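Long-range contact in uncharacterized oxidoreductase yvaA (Bacillus subtilis subsp. subtilis, PDB 3GDO), which catalyses the reversible NADPH-dependent reduction of scyllo-inosose to scyllo-inositol and cannot use NADH in place of NADPH: residues Pro97-Lys109 with Ala323-Ala335. Residues are numbered along the deposited sequence; the frame is centred on the assembly and turned at random.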
loop_
_atom_site.group_PDB
_atom_site.type_symbol
_atom_site.label_atom_id
_atom_site.label_comp_id
_atom_site.label_asym_id
_atom_site.label_seq_id
_atom_site.Cartn_x
_atom_site.Cartn_y
_atom_site.Cartn_z
ATOM N N PRO B 97 -21.946 9.668 1.463
ATOM C CA PRO B 97 -21.892 9.337 0.067
ATOM C C PRO B 97 -23.229 9.730 -0.512
ATOM O O PRO B 97 -24.247 9.552 0.151
ATOM C CB PRO B 97 -21.715 7.818 0.084
ATOM C CG PRO B 97 -22.474 7.385 1.327
ATOM C CD PRO B 97 -22.157 8.469 2.310
ATOM N N MET B 98 -23.215 10.294 -1.715
ATOM C CA MET B 98 -24.427 10.842 -2.357
ATOM C C MET B 98 -25.645 9.893 -2.247
ATOM O O MET B 98 -26.640 10.244 -1.621
ATOM C CB MET B 98 -24.097 11.211 -3.816
ATOM C CG MET B 98 -25.195 11.923 -4.612
ATOM S SD MET B 98 -24.675 12.121 -6.350
ATOM C CE MET B 98 -26.128 13.095 -6.843
ATOM N N THR B 99 -25.556 8.708 -2.845
ATOM C CA THR B 99 -26.607 7.675 -2.735
ATOM C C THR B 99 -25.938 6.296 -2.722
ATOM O O THR B 99 -24.734 6.212 -2.906
ATOM C CB THR B 99 -27.552 7.695 -3.956
ATOM O OG1 THR B 99 -26.766 7.731 -5.150
ATOM C CG2 THR B 99 -28.489 8.912 -3.921
ATOM N N ALA B 100 -26.707 5.215 -2.579
ATOM C CA ALA B 100 -26.141 3.877 -2.711
ATOM C C ALA B 100 -25.774 3.487 -4.159
ATOM O O ALA B 100 -24.820 2.734 -4.386
ATOM C CB ALA B 100 -27.079 2.825 -2.083
ATOM N N THR B 101 -26.542 3.975 -5.143
ATOM C CA THR B 101 -26.295 3.590 -6.539
ATOM C C THR B 101 -26.120 4.820 -7.403
ATOM O O THR B 101 -26.649 5.908 -7.090
ATOM C CB THR B 101 -27.426 2.679 -7.169
ATOM O OG1 THR B 101 -28.660 3.391 -7.195
ATOM C CG2 THR B 101 -27.633 1.359 -6.391
ATOM N N ALA B 102 -25.388 4.643 -8.496
ATOM C CA ALA B 102 -25.154 5.715 -9.449
ATOM C C ALA B 102 -26.472 6.156 -10.138
ATOM O O ALA B 102 -26.672 7.342 -10.395
ATOM C CB ALA B 102 -24.116 5.271 -10.480
ATOM N N GLU B 103 -27.334 5.176 -10.416
ATOM C CA GLU B 103 -28.668 5.338 -11.042
ATOM C C GLU B 103 -29.583 6.252 -10.218
ATOM O O GLU B 103 -30.277 7.124 -10.762
ATOM C CB GLU B 103 -29.320 3.935 -11.208
ATOM C CG GLU B 103 -30.218 3.724 -12.444
ATOM C CD GLU B 103 -30.496 2.210 -12.769
ATOM O OE1 GLU B 103 -31.656 1.835 -13.096
ATOM O OE2 GLU B 103 -29.552 1.388 -12.714
ATOM N N GLU B 104 -29.568 6.084 -8.901
ATOM C CA GLU B 104 -30.305 6.976 -8.012
ATOM C C GLU B 104 -29.751 8.386 -8.085
ATOM O O GLU B 104 -30.508 9.357 -8.144
ATOM C CB GLU B 104 -30.256 6.490 -6.569
ATOM C CG GLU B 104 -30.862 5.132 -6.363
ATOM C CD GLU B 104 -30.549 4.588 -4.975
ATOM O OE1 GLU B 104 -29.386 4.233 -4.701
ATOM O OE2 GLU B 104 -31.474 4.516 -4.159
ATOM N N GLY B 105 -28.428 8.501 -8.066
ATOM C CA GLY B 105 -27.775 9.787 -8.230
ATOM C C GLY B 105 -28.083 10.504 -9.546
ATOM O O GLY B 105 -28.268 11.740 -9.547
ATOM N N GLU B 106 -28.108 9.762 -10.666
ATOM C CA GLU B 106 -28.412 10.360 -12.003
ATOM C C GLU B 106 -29.847 10.905 -12.021
ATOM O O GLU B 106 -30.090 12.018 -12.514
ATOM C CB GLU B 106 -28.214 9.374 -13.171
ATOM C CG GLU B 106 -26.759 8.925 -13.438
ATOM C CD GLU B 106 -25.918 9.908 -14.283
ATOM O OE1 GLU B 106 -26.353 11.061 -14.565
ATOM O OE2 GLU B 106 -24.784 9.509 -14.673
ATOM N N THR B 107 -30.764 10.129 -11.440
ATOM C CA THR B 107 -32.165 10.524 -11.304
ATOM C C THR B 107 -32.298 11.858 -10.599
ATOM O O THR B 107 -33.062 12.714 -11.064
ATOM C CB THR B 107 -33.000 9.451 -10.620
ATOM O OG1 THR B 107 -32.880 8.256 -11.387
ATOM C CG2 THR B 107 -34.501 9.835 -10.559
ATOM N N LEU B 108 -31.543 12.056 -9.511
ATOM C CA LEU B 108 -31.613 13.338 -8.802
ATOM C C LEU B 108 -31.038 14.425 -9.650
ATOM O O LEU B 108 -31.565 15.544 -9.667
ATOM C CB LEU B 108 -30.911 13.319 -7.424
ATOM C CG LEU B 108 -31.409 12.300 -6.398
ATOM C CD1 LEU B 108 -30.486 12.257 -5.122
ATOM C CD2 LEU B 108 -32.866 12.534 -6.014
ATOM N N LYS B 109 -29.942 14.120 -10.342
ATOM C CA LYS B 109 -29.304 15.129 -11.174
ATOM C C LYS B 109 -30.261 15.603 -12.286
ATOM O O LYS B 109 -30.307 16.779 -12.605
ATOM C CB LYS B 109 -27.999 14.622 -11.811
ATOM C CG LYS B 109 -27.147 15.749 -12.397
ATOM C CD LYS B 109 -25.921 15.201 -13.109
ATOM C CE LYS B 109 -26.273 14.630 -14.482
ATOM N NZ LYS B 109 -26.295 15.774 -15.460
ATOM N N ALA B 323 -23.045 17.533 -8.992
ATOM C CA ALA B 323 -23.776 16.300 -8.875
ATOM C C ALA B 323 -23.074 15.184 -9.629
ATOM O O ALA B 323 -23.000 14.058 -9.116
ATOM C CB ALA B 323 -25.233 16.458 -9.354
ATOM N N GLU B 324 -22.594 15.504 -10.833
ATOM C CA GLU B 324 -21.792 14.605 -11.672
ATOM C C GLU B 324 -20.563 14.032 -10.945
ATOM O O GLU B 324 -20.295 12.841 -11.040
ATOM C CB GLU B 324 -21.294 15.358 -12.925
ATOM C CG GLU B 324 -20.823 14.465 -14.069
ATOM C CD GLU B 324 -21.727 13.223 -14.304
ATOM O OE1 GLU B 324 -23.001 13.335 -14.417
ATOM O OE2 GLU B 324 -21.152 12.107 -14.340
ATOM N N GLU B 325 -19.804 14.904 -10.282
ATOM C CA GLU B 325 -18.638 14.462 -9.521
ATOM C C GLU B 325 -19.074 13.533 -8.365
ATOM O O GLU B 325 -18.490 12.470 -8.185
ATOM C CB GLU B 325 -17.837 15.660 -9.022
ATOM C CG GLU B 325 -17.165 16.456 -10.151
ATOM C CD GLU B 325 -16.782 17.836 -9.660
ATOM O OE1 GLU B 325 -17.138 18.176 -8.496
ATOM O OE2 GLU B 325 -16.129 18.581 -10.403
ATOM N N GLY B 326 -20.159 13.898 -7.670
ATOM C CA GLY B 326 -20.773 13.037 -6.658
ATOM C C GLY B 326 -21.133 11.675 -7.217
ATOM O O GLY B 326 -20.798 10.635 -6.635
ATOM N N ILE B 327 -21.818 11.659 -8.360
ATOM C CA ILE B 327 -22.218 10.389 -8.970
ATOM C C ILE B 327 -20.955 9.579 -9.352
ATOM O O ILE B 327 -20.956 8.345 -9.277
ATOM C CB ILE B 327 -23.092 10.626 -10.249
ATOM C CG1 ILE B 327 -24.507 11.111 -9.879
ATOM C CG2 ILE B 327 -23.179 9.388 -11.097
ATOM C CD1 ILE B 327 -25.262 11.764 -11.099
ATOM N N ASN B 328 -19.897 10.260 -9.787
ATOM C CA ASN B 328 -18.713 9.510 -10.217
ATOM C C ASN B 328 -18.072 8.675 -9.093
ATOM O O ASN B 328 -17.562 7.573 -9.340
ATOM C CB ASN B 328 -17.677 10.403 -10.912
ATOM C CG ASN B 328 -18.031 10.658 -12.365
ATOM O OD1 ASN B 328 -18.749 9.883 -12.974
ATOM N ND2 ASN B 328 -17.566 11.778 -12.901
ATOM N N VAL B 329 -18.148 9.206 -7.880
ATOM C CA VAL B 329 -17.678 8.515 -6.647
ATOM C C VAL B 329 -18.443 7.236 -6.445
ATOM O O VAL B 329 -17.855 6.167 -6.191
ATOM C CB VAL B 329 -17.853 9.401 -5.414
ATOM C CG1 VAL B 329 -17.415 8.662 -4.116
ATOM C CG2 VAL B 329 -17.052 10.640 -5.601
ATOM N N ILE B 330 -19.759 7.341 -6.579
ATOM C CA ILE B 330 -20.628 6.176 -6.454
ATOM C C ILE B 330 -20.347 5.168 -7.532
ATOM O O ILE B 330 -20.350 3.990 -7.279
ATOM C CB ILE B 330 -22.136 6.569 -6.453
ATOM C CG1 ILE B 330 -22.427 7.603 -5.348
ATOM C CG2 ILE B 330 -23.004 5.346 -6.266
ATOM C CD1 ILE B 330 -21.760 7.276 -3.944
ATOM N N ARG B 331 -20.070 5.642 -8.740
ATOM C CA ARG B 331 -19.684 4.773 -9.845
ATOM C C ARG B 331 -18.425 3.959 -9.509
ATOM O O ARG B 331 -18.336 2.766 -9.826
ATOM C CB ARG B 331 -19.420 5.607 -11.109
ATOM C CG ARG B 331 -20.699 6.058 -11.825
ATOM C CD ARG B 331 -20.486 6.151 -13.333
ATOM N NE ARG B 331 -20.538 7.545 -13.741
ATOM C CZ ARG B 331 -21.662 8.177 -14.079
ATOM N NH1 ARG B 331 -22.827 7.520 -14.063
ATOM N NH2 ARG B 331 -21.626 9.471 -14.421
ATOM N N ILE B 332 -17.446 4.610 -8.868
ATOM C CA ILE B 332 -16.214 3.891 -8.523
ATOM C C ILE B 332 -16.519 2.902 -7.426
ATOM O O ILE B 332 -16.010 1.785 -7.465
ATOM C CB ILE B 332 -15.088 4.836 -8.029
ATOM C CG1 ILE B 332 -14.659 5.762 -9.154
ATOM C CG2 ILE B 332 -13.845 4.003 -7.469
ATOM C CD1 ILE B 332 -14.145 5.028 -10.374
ATOM N N ILE B 333 -17.351 3.310 -6.452
ATOM C CA ILE B 333 -17.722 2.424 -5.337
ATOM C C ILE B 333 -18.438 1.149 -5.836
ATOM O O ILE B 333 -18.082 0.048 -5.423
ATOM C CB ILE B 333 -18.535 3.169 -4.262
ATOM C CG1 ILE B 333 -17.617 4.134 -3.501
ATOM C CG2 ILE B 333 -19.127 2.234 -3.278
ATOM C CD1 ILE B 333 -18.377 5.016 -2.573
ATOM N N GLU B 334 -19.382 1.295 -6.772
ATOM C CA GLU B 334 -20.123 0.135 -7.312
ATOM C C GLU B 334 -19.248 -0.793 -8.112
ATOM O O GLU B 334 -19.389 -2.019 -8.033
ATOM C CB GLU B 334 -21.343 0.584 -8.165
ATOM C CG GLU B 334 -22.539 1.064 -7.321
ATOM C CD GLU B 334 -23.846 1.320 -8.154
ATOM O OE1 GLU B 334 -24.814 0.534 -8.023
ATOM O OE2 GLU B 334 -23.902 2.303 -8.927
ATOM N N ALA B 335 -18.320 -0.222 -8.864
ATOM C CA ALA B 335 -17.371 -1.027 -9.649
ATOM C C ALA B 335 -16.380 -1.804 -8.754
ATOM O O ALA B 335 -16.028 -2.943 -9.044
ATOM C CB ALA B 335 -16.601 -0.148 -10.660
HETATM O O HOH W 1 -20.649 11.062 -3.558
#
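With its CG anti to the backbone N (chi1 -174°) and the chain extended beyond it, M98 lays SD against the backbone of G326 and I327, while I327, its CG1 anti to the carbonyl carbon (chi1 -73°), carries CD1 to G105. Here the Rossmann domain of this Gfo/Idh/MocA enzyme meets the C-terminal alpha/beta domain: helices 102-109 and 323-335 pack antiparallel, their axes 8.9 Å apart. Glycine suits G105 and G326, since a beta carbon on the first would clash with I327 CG1 and one on the second would crowd M98 SD, which lies 3.5 Å from I327 N. The packing is knobs-into-holes: I327 sits among A102, G105, E106 and K109, and small A102 fits among I327, I330, R331 and E334. Branched I330 packs on the loop before the helix, CD1 3.3 Å from T99 O, and sets CG2 against A102 N. At this helix start T101 and E104 form a capping box, both its backbone N-H bonds weak, and E334 reaches across from the second helix to accept from A102 N through OE2 (2.8 Å, 167°), the N-H coming from above the carboxylate plane; the partial positive charge of the helix N-terminus probably favours a carboxylate here. One face of the R331 guanidinium lies against I327 CG2, which is offset toward the rim, and its edge meets two acids. NH2 meets E324 OE2 at 2.7 Å, so the arginine bridges carboxylates that would otherwise probably repel each other; a leucine in its place would probably leave E106 and E324 facing each other without their shared positive mate. Both NH1 and NH2 close on a single oxygen, E106 OE2, whose anti lone pair receives NH1 at 2.9 Å.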